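Local atomic coordinates of phage-like element PBSX protein XepA (PDB entry 6IA5), a protein that is of unknown function, does not seem to be involved in host cell lysis, and assembles as a pentamer. Residues E[19-23]-E[24-28]; E[46-49]-E[50-54]; E[88-91]-E[92-95]. All coordinates share one frame; numbering follows the deposited sequence. Where two conformers were deposited one is given.

Contact 1: residues E[19-23]-E[24-28]; sequences VKPYR and GGKND
The ring of Y22 has CB of D28 over one face, a CH-pi contact with CB 4.0 Å from the ring centroid and offset toward the rim. The D28 carboxylate continues beside the ring, its plane only 16° from that of the tyrosine. Y22 reaches this place with CG between its backbone N and carbonyl carbon (chi1 73°). R23 runs alongside D28. R23 NE makes a salt bridge to D28 OD2, a nearly straight hydrogen bond of 2.7 Å, in the guanidinium plane and on the anti lone pair of that oxygen. R23 NH2 adds a weak bond to the same atom. One face of the guanidinium also rests on CE2 of Y22. A water accepts from Y22 OH at 2.7 Å and donates to D28 OD1. Y22 and D28 are an antiparallel hydrogen-bonded pair, with Y22 N 3.0 Å from D28 O. The chain reverses through a type I turn, where K26 N bonds R23 O at 2.9 Å. K26 is modelled in two conformers, so the approach of its NZ to R23 O from the opposite face is less sure. The result is a beta hairpin joining strands 20-22 and 28-35. V39 of a neighbouring subunit packs on Y22, R23 and D28, and K20 of another subunit forms a salt bridge with D28 OD1. With a cation at each carboxylate oxygen, buried D28 is probably held as the anion.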
loop_
_atom_site.group_PDB
_atom_site.type_symbol
_atom_site.label_atom_id
_atom_site.label_comp_id
_atom_site.label_asym_id
_atom_site.label_seq_id
_atom_site.Cartn_x
_atom_site.Cartn_y
_atom_site.Cartn_z
ATOM N N VAL E 19 -20.451 24.882 24.319
ATOM C CA VAL E 19 -20.949 24.383 23.043
ATOM C C VAL E 19 -20.921 25.508 22.028
ATOM O O VAL E 19 -20.777 26.673 22.398
ATOM C CB VAL E 19 -22.364 23.762 23.132
ATOM C CG1 VAL E 19 -22.402 22.586 24.111
ATOM C CG2 VAL E 19 -23.435 24.805 23.487
ATOM N N LYS E 20 -21.056 25.131 20.747
ATOM C CA LYS E 20 -21.274 26.054 19.650
ATOM C C LYS E 20 -22.572 25.679 18.951
ATOM O O LYS E 20 -22.935 24.505 18.924
ATOM C CB LYS E 20 -20.119 25.984 18.651
ATOM C CG LYS E 20 -18.776 26.424 19.218
ATOM C CD LYS E 20 -18.702 27.920 19.503
ATOM C CE LYS E 20 -17.307 28.326 19.913
ATOM N NZ LYS E 20 -17.244 29.755 20.275
ATOM N N PRO E 21 -23.337 26.666 18.430
ATOM C CA PRO E 21 -24.577 26.375 17.696
ATOM C C PRO E 21 -24.208 25.999 16.255
ATOM O O PRO E 21 -23.148 26.401 15.760
ATOM C CB PRO E 21 -25.289 27.748 17.679
ATOM C CG PRO E 21 -24.143 28.765 17.709
ATOM C CD PRO E 21 -23.058 28.115 18.549
ATOM N N TYR E 22 -25.081 25.238 15.581
ATOM C CA TYR E 22 -24.873 24.962 14.162
ATOM C C TYR E 22 -26.208 24.601 13.528
ATOM O O TYR E 22 -27.215 24.480 14.235
ATOM C CB TYR E 22 -23.784 23.901 13.947
ATOM C CG TYR E 22 -24.160 22.479 14.304
ATOM C CD1 TYR E 22 -24.302 22.066 15.627
ATOM C CD2 TYR E 22 -24.366 21.522 13.310
ATOM C CE1 TYR E 22 -24.612 20.741 15.954
ATOM C CE2 TYR E 22 -24.680 20.206 13.617
ATOM C CZ TYR E 22 -24.785 19.800 14.935
ATOM O OH TYR E 22 -25.107 18.492 15.200
ATOM N N ARG E 23 -26.173 24.395 12.207
ATOM C CA ARG E 23 -27.329 24.250 11.330
ATOM C C ARG E 23 -27.832 25.652 10.970
ATOM O O ARG E 23 -27.493 26.630 11.626
ATOM C CB ARG E 23 -28.401 23.301 11.878
ATOM C CG ARG E 23 -27.877 21.922 12.261
ATOM C CD ARG E 23 -28.971 20.906 12.501
ATOM N NE ARG E 23 -28.429 19.681 13.091
ATOM C CZ ARG E 23 -27.863 18.688 12.392
ATOM N NH1 ARG E 23 -27.919 18.692 11.068
ATOM N NH2 ARG E 23 -27.253 17.705 13.025
ATOM N N GLY E 24 -28.616 25.746 9.893
ATOM C CA GLY E 24 -28.983 27.025 9.306
ATOM C C GLY E 24 -29.621 27.964 10.328
ATOM O O GLY E 24 -29.255 29.145 10.390
ATOM N N GLY E 25 -30.532 27.409 11.139
ATOM C CA GLY E 25 -31.213 28.166 12.175
ATOM C C GLY E 25 -30.548 28.117 13.556
ATOM O O GLY E 25 -31.180 28.494 14.549
ATOM N N LYS E 26 -29.295 27.627 13.633
ATOM C CA LYS E 26 -28.507 27.659 14.860
ATOM C C LYS E 26 -29.273 27.011 16.008
ATOM O O LYS E 26 -29.176 27.442 17.161
ATOM C CB LYS E 26 -28.070 29.090 15.179
ATOM C CG LYS E 26 -27.204 29.718 14.095
ATOM C CD LYS E 26 -26.019 28.855 13.728
ATOM C CE LYS E 26 -25.264 29.418 12.539
ATOM N NZ LYS E 26 -25.596 28.700 11.294
ATOM N N ASN E 27 -30.019 25.945 15.694
ATOM C CA ASN E 27 -30.866 25.310 16.682
ATOM C C ASN E 27 -30.323 23.937 17.052
ATOM O O ASN E 27 -31.037 23.107 17.638
ATOM C CB ASN E 27 -32.310 25.185 16.188
ATOM C CG ASN E 27 -32.401 24.395 14.900
ATOM O OD1 ASN E 27 -31.457 24.346 14.110
ATOM N ND2 ASN E 27 -33.537 23.772 14.675
ATOM N N ASP E 28 -29.047 23.688 16.759
ATOM C CA ASP E 28 -28.395 22.488 17.293
ATOM C C ASP E 28 -27.104 22.909 17.995
ATOM O O ASP E 28 -26.652 24.035 17.797
ATOM C CB ASP E 28 -28.195 21.463 16.170
ATOM C CG ASP E 28 -28.122 20.020 16.630
ATOM O OD1 ASP E 28 -28.016 19.783 17.868
ATOM O OD2 ASP E 28 -28.168 19.138 15.749
HETATM O O HOH W 1 -25.718 18.112 17.784
#

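Contact 2: residues E[46-49]-E[50-54]; sequences AALK and ATEAY
L48 and E52 cross at about a right angle beside a type II beta turn that runs from K49 to E52. The turn leads into strand 53-60, an outermost strand, within this chain, of a four-stranded antiparallel sheet. E52 N donates to K49 O at 3.0 Å and closes the turn. The donor lies above the carbonyl plane, not on a lone pair. K49 O also accepts from ND2 of N125, so this one oxygen has two donors. T51 takes the third position of the turn with a positive phi of 75°.

The second bond across the turn comes from a side chain. K49 N points almost straight at OE1 of E52, at 2.8 Å. The extended E52 chain, with CG anti to the backbone N (chi1 -168°), carries the carboxylate back to this amide. OE1 also sits too close to the K49 side chain in the model, so its exact place is doubtful, and with it the length of this bond. The lysine amine does not pair with it: K49 NZ is 5.1 Å from E52 OE1.

Other polar groups are met by the end of strand 118-125 and the loop after it: L48 N donates to OE1 of Q130, L48 and Q130 also bond through the backbone, and further backbone bonds join T51 to G126, E52 to N125 and Y54 to Y123.

L48 is the buried residue here. Just before the turn, it packs between parts of two sheets, on Y123 of this one and on F133 of strand 133-140 in the other four-stranded sheet. L48 CD1 lies 3.6 Å from E52 O. L48 CD2 meets E52 CD at 3.7 Å and approaches Y54 CB at 4.3 Å.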
loop_
_atom_site.group_PDB
_atom_site.type_symbol
_atom_site.label_atom_id
_atom_site.label_comp_id
_atom_site.label_asym_id
_atom_site.label_seq_id
_atom_site.Cartn_x
_atom_site.Cartn_y
_atom_site.Cartn_z
ATOM N N ALA E 46 11.729 31.668 32.529
ATOM C CA ALA E 46 12.825 32.351 33.206
ATOM C C ALA E 46 14.067 32.361 32.316
ATOM O O ALA E 46 14.600 31.297 31.991
ATOM C CB ALA E 46 13.093 31.679 34.540
ATOM N N ALA E 47 14.525 33.568 31.954
ATOM C CA ALA E 47 15.698 33.768 31.102
ATOM C C ALA E 47 16.950 33.179 31.761
ATOM O O ALA E 47 17.135 33.335 32.953
ATOM C CB ALA E 47 15.859 35.241 30.809
ATOM N N LEU E 48 17.782 32.482 30.983
ATOM C CA LEU E 48 18.948 31.771 31.489
ATOM C C LEU E 48 20.205 32.598 31.212
ATOM O O LEU E 48 20.288 33.274 30.190
ATOM C CB LEU E 48 19.056 30.414 30.780
ATOM C CG LEU E 48 17.952 29.394 31.079
ATOM C CD1 LEU E 48 18.003 28.243 30.079
ATOM C CD2 LEU E 48 18.056 28.859 32.503
ATOM N N LYS E 49 21.197 32.492 32.106
ATOM C CA LYS E 49 22.507 33.082 31.866
ATOM C C LYS E 49 23.214 32.247 30.803
ATOM O O LYS E 49 22.770 31.136 30.496
ATOM C CB LYS E 49 23.323 33.144 33.160
ATOM C CG LYS E 49 22.682 33.935 34.292
ATOM C CD LYS E 49 22.143 33.078 35.394
ATOM C CE LYS E 49 23.174 32.823 36.466
ATOM N NZ LYS E 49 23.750 34.111 36.914
ATOM N N ALA E 50 24.311 32.779 30.250
ATOM C CA ALA E 50 25.131 32.011 29.325
ATOM C C ALA E 50 25.504 30.683 29.968
ATOM O O ALA E 50 25.922 30.665 31.129
ATOM C CB ALA E 50 26.367 32.794 28.940
ATOM N N THR E 51 25.324 29.583 29.217
ATOM C CA THR E 51 25.715 28.231 29.620
ATOM C C THR E 51 24.762 27.632 30.662
ATOM O O THR E 51 24.890 26.448 30.946
ATOM C CB THR E 51 27.153 28.291 30.197
ATOM O OG1 THR E 51 28.176 28.376 29.202
ATOM C CG2 THR E 51 27.485 27.369 31.349
ATOM N N GLU E 52 23.836 28.416 31.239
ATOM C CA GLU E 52 22.967 27.891 32.282
ATOM C C GLU E 52 21.910 26.958 31.666
ATOM O O GLU E 52 21.444 27.172 30.541
ATOM C CB GLU E 52 22.296 29.061 33.010
ATOM C CG GLU E 52 21.587 28.658 34.288
ATOM C CD GLU E 52 20.747 29.740 34.942
ATOM O OE1 GLU E 52 20.660 30.874 34.388
ATOM O OE2 GLU E 52 20.173 29.446 36.014
ATOM N N ALA E 53 21.530 25.924 32.426
ATOM C CA ALA E 53 20.550 24.930 32.010
ATOM C C ALA E 53 19.269 25.070 32.826
ATOM O O ALA E 53 19.307 25.416 34.006
ATOM C CB ALA E 53 21.110 23.541 32.156
ATOM N N TYR E 54 18.131 24.823 32.164
ATOM C CA TYR E 54 16.883 24.521 32.848
ATOM C C TYR E 54 16.672 23.003 32.812
ATOM O O TYR E 54 16.813 22.390 31.760
ATOM C CB TYR E 54 15.715 25.257 32.179
ATOM C CG TYR E 54 14.383 24.679 32.588
ATOM C CD1 TYR E 54 13.797 25.013 33.804
ATOM C CD2 TYR E 54 13.753 23.735 31.789
ATOM C CE1 TYR E 54 12.594 24.446 34.200
ATOM C CE2 TYR E 54 12.547 23.163 32.167
ATOM C CZ TYR E 54 11.966 23.524 33.372
ATOM O OH TYR E 54 10.804 22.924 33.755
#

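Contact 3: residues E[88-91]-E[92-95]; sequences DNNN and VWTT. With ACT (acetate ion), chain B.
OD1 of N89 accepts two backbone amides. V92 N gives a bond of 2.8 Å that is nearly straight, with the donor tilted 15° from the carbonyl plane of the amide. N91 N gives a second bond to N89 OD1, a weak one because its angle is poor. N89 places its amide with CG between the backbone N and the carbonyl carbon (chi1 57°), which turns OD1 back over the bend. N90 lies beside W93. N90 OD1 meets the edge of the indole at CZ2, 3.2 Å away, with the amide and ring planes 81° apart. N91 O comes to W93 CD1 at 3.3 Å on an oblique path. A water joins the same two parts: it accepts from W93 NE1 at 2.9 Å and donates to N90 O at 3.2 Å. R120 makes a cation-pi contact with the indole, and S87 OG bonds V92 O.

An acetate, probably from the crystallisation liquor, lies beside the loop. D88 N makes two weak bonds to it, and K116 NZ is a further partner. V92 CG1 meets the acetate methyl carbon at 3.8 Å. D88 OD1 accepts from L106 N of a neighbouring subunit. N89 OD1 takes the amides two and three residues on, as in an Asx motif, though the Asx-turn bond to N91 N is weak. The motif sits in the connection of a beta hairpin between strands 80-87 and 94-101.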
loop_
_atom_site.group_PDB
_atom_site.type_symbol
_atom_site.label_atom_id
_atom_site.label_comp_id
_atom_site.label_asym_id
_atom_site.label_seq_id
_atom_site.Cartn_x
_atom_site.Cartn_y
_atom_site.Cartn_z
ATOM N N ASP E 88 14.551 5.409 34.114
ATOM C CA ASP E 88 13.782 4.408 34.834
ATOM C C ASP E 88 13.827 4.623 36.340
ATOM O O ASP E 88 12.981 4.082 37.046
ATOM C CB ASP E 88 14.126 2.990 34.384
ATOM C CG ASP E 88 13.142 2.525 33.315
ATOM O OD1 ASP E 88 11.912 2.830 33.472
ATOM O OD2 ASP E 88 13.606 1.924 32.325
ATOM N N ASN E 89 14.774 5.434 36.839
ATOM C CA ASN E 89 14.866 5.599 38.288
ATOM C C ASN E 89 14.716 7.053 38.726
ATOM O O ASN E 89 14.850 7.344 39.907
ATOM C CB ASN E 89 16.161 5.006 38.851
ATOM C CG ASN E 89 17.401 5.591 38.211
ATOM O OD1 ASN E 89 17.363 6.684 37.658
ATOM N ND2 ASN E 89 18.506 4.862 38.261
ATOM N N ASN E 90 14.468 7.977 37.783
ATOM C CA ASN E 90 14.307 9.385 38.109
ATOM C C ASN E 90 15.605 9.941 38.699
ATOM O O ASN E 90 15.583 10.876 39.500
ATOM C CB ASN E 90 13.115 9.633 39.038
ATOM C CG ASN E 90 12.686 11.090 39.046
ATOM O OD1 ASN E 90 13.018 11.859 38.138
ATOM N ND2 ASN E 90 11.957 11.499 40.071
ATOM N N ASN E 91 16.738 9.374 38.279
ATOM C CA ASN E 91 18.022 9.765 38.831
ATOM C C ASN E 91 19.069 9.778 37.722
ATOM O O ASN E 91 19.776 10.756 37.540
ATOM C CB ASN E 91 18.456 8.830 39.961
ATOM C CG ASN E 91 19.710 9.342 40.632
ATOM O OD1 ASN E 91 19.716 10.443 41.184
ATOM N ND2 ASN E 91 20.783 8.572 40.546
ATOM N N VAL E 92 19.185 8.674 36.981
ATOM C CA VAL E 92 20.104 8.623 35.857
ATOM C C VAL E 92 19.284 8.763 34.571
ATOM O O VAL E 92 18.295 8.051 34.379
ATOM C CB VAL E 92 20.926 7.322 35.902
ATOM C CG1 VAL E 92 21.792 7.143 34.667
ATOM C CG2 VAL E 92 21.741 7.226 37.197
ATOM N N TRP E 93 19.710 9.696 33.707
ATOM C CA TRP E 93 18.947 10.158 32.551
ATOM C C TRP E 93 19.670 9.767 31.262
ATOM O O TRP E 93 20.886 9.890 31.180
ATOM C CB TRP E 93 18.721 11.677 32.654
ATOM C CG TRP E 93 17.762 11.982 33.765
ATOM C CD1 TRP E 93 18.068 12.225 35.077
ATOM C CD2 TRP E 93 16.321 11.982 33.689
ATOM N NE1 TRP E 93 16.924 12.405 35.817
ATOM C CE2 TRP E 93 15.832 12.257 34.991
ATOM C CE3 TRP E 93 15.392 11.797 32.650
ATOM C CZ2 TRP E 93 14.466 12.356 35.274
ATOM C CZ3 TRP E 93 14.040 11.883 32.936
ATOM C CH2 TRP E 93 13.583 12.152 34.231
ATOM N N THR E 94 18.915 9.308 30.258
ATOM C CA THR E 94 19.456 9.186 28.910
ATOM C C THR E 94 18.711 10.152 27.984
ATOM O O THR E 94 17.543 10.441 28.215
ATOM C CB THR E 94 19.411 7.732 28.426
ATOM O OG1 THR E 94 18.045 7.326 28.517
ATOM C CG2 THR E 94 20.267 6.808 29.270
ATOM N N THR E 95 19.404 10.655 26.958
ATOM C CA THR E 95 18.837 11.610 26.022
ATOM C C THR E 95 18.138 10.859 24.901
ATOM O O THR E 95 18.785 10.066 24.209
ATOM C CB THR E 95 19.928 12.493 25.397
ATOM O OG1 THR E 95 20.607 13.093 26.503
ATOM C CG2 THR E 95 19.337 13.577 24.519
HETATM C C ACT B . 18.132 4.571 33.433
HETATM O O ACT B . 17.791 4.798 34.623
HETATM O OXT ACT B . 17.269 4.243 32.610
HETATM C CH3 ACT B . 19.558 4.655 32.918
HETATM O O HOH W 2 17.258 13.370 38.501
#

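In the fold
The three contacts follow one another along the chain, and none nests in or crosses another. Contact 1 closes the hairpin between strands 20-22 and 28-35, in a small two-stranded sheet near the N terminus that packs against other subunits. Contact 2 lies in the crossing from strand 41-44 of one four-stranded sheet to strand 53-60 of the other. Contact 3 closes the hairpin 80-87/94-101 in that second sheet, so contacts 2 and 3 share it. Strand 118-125 is touched by both. Their centres are about 22 Å apart. Contact 1 is remote, its centre about 50 Å from each of theirs. No other chain of the assembly touches contact 2, while contacts 1 and 3 both meet neighbours.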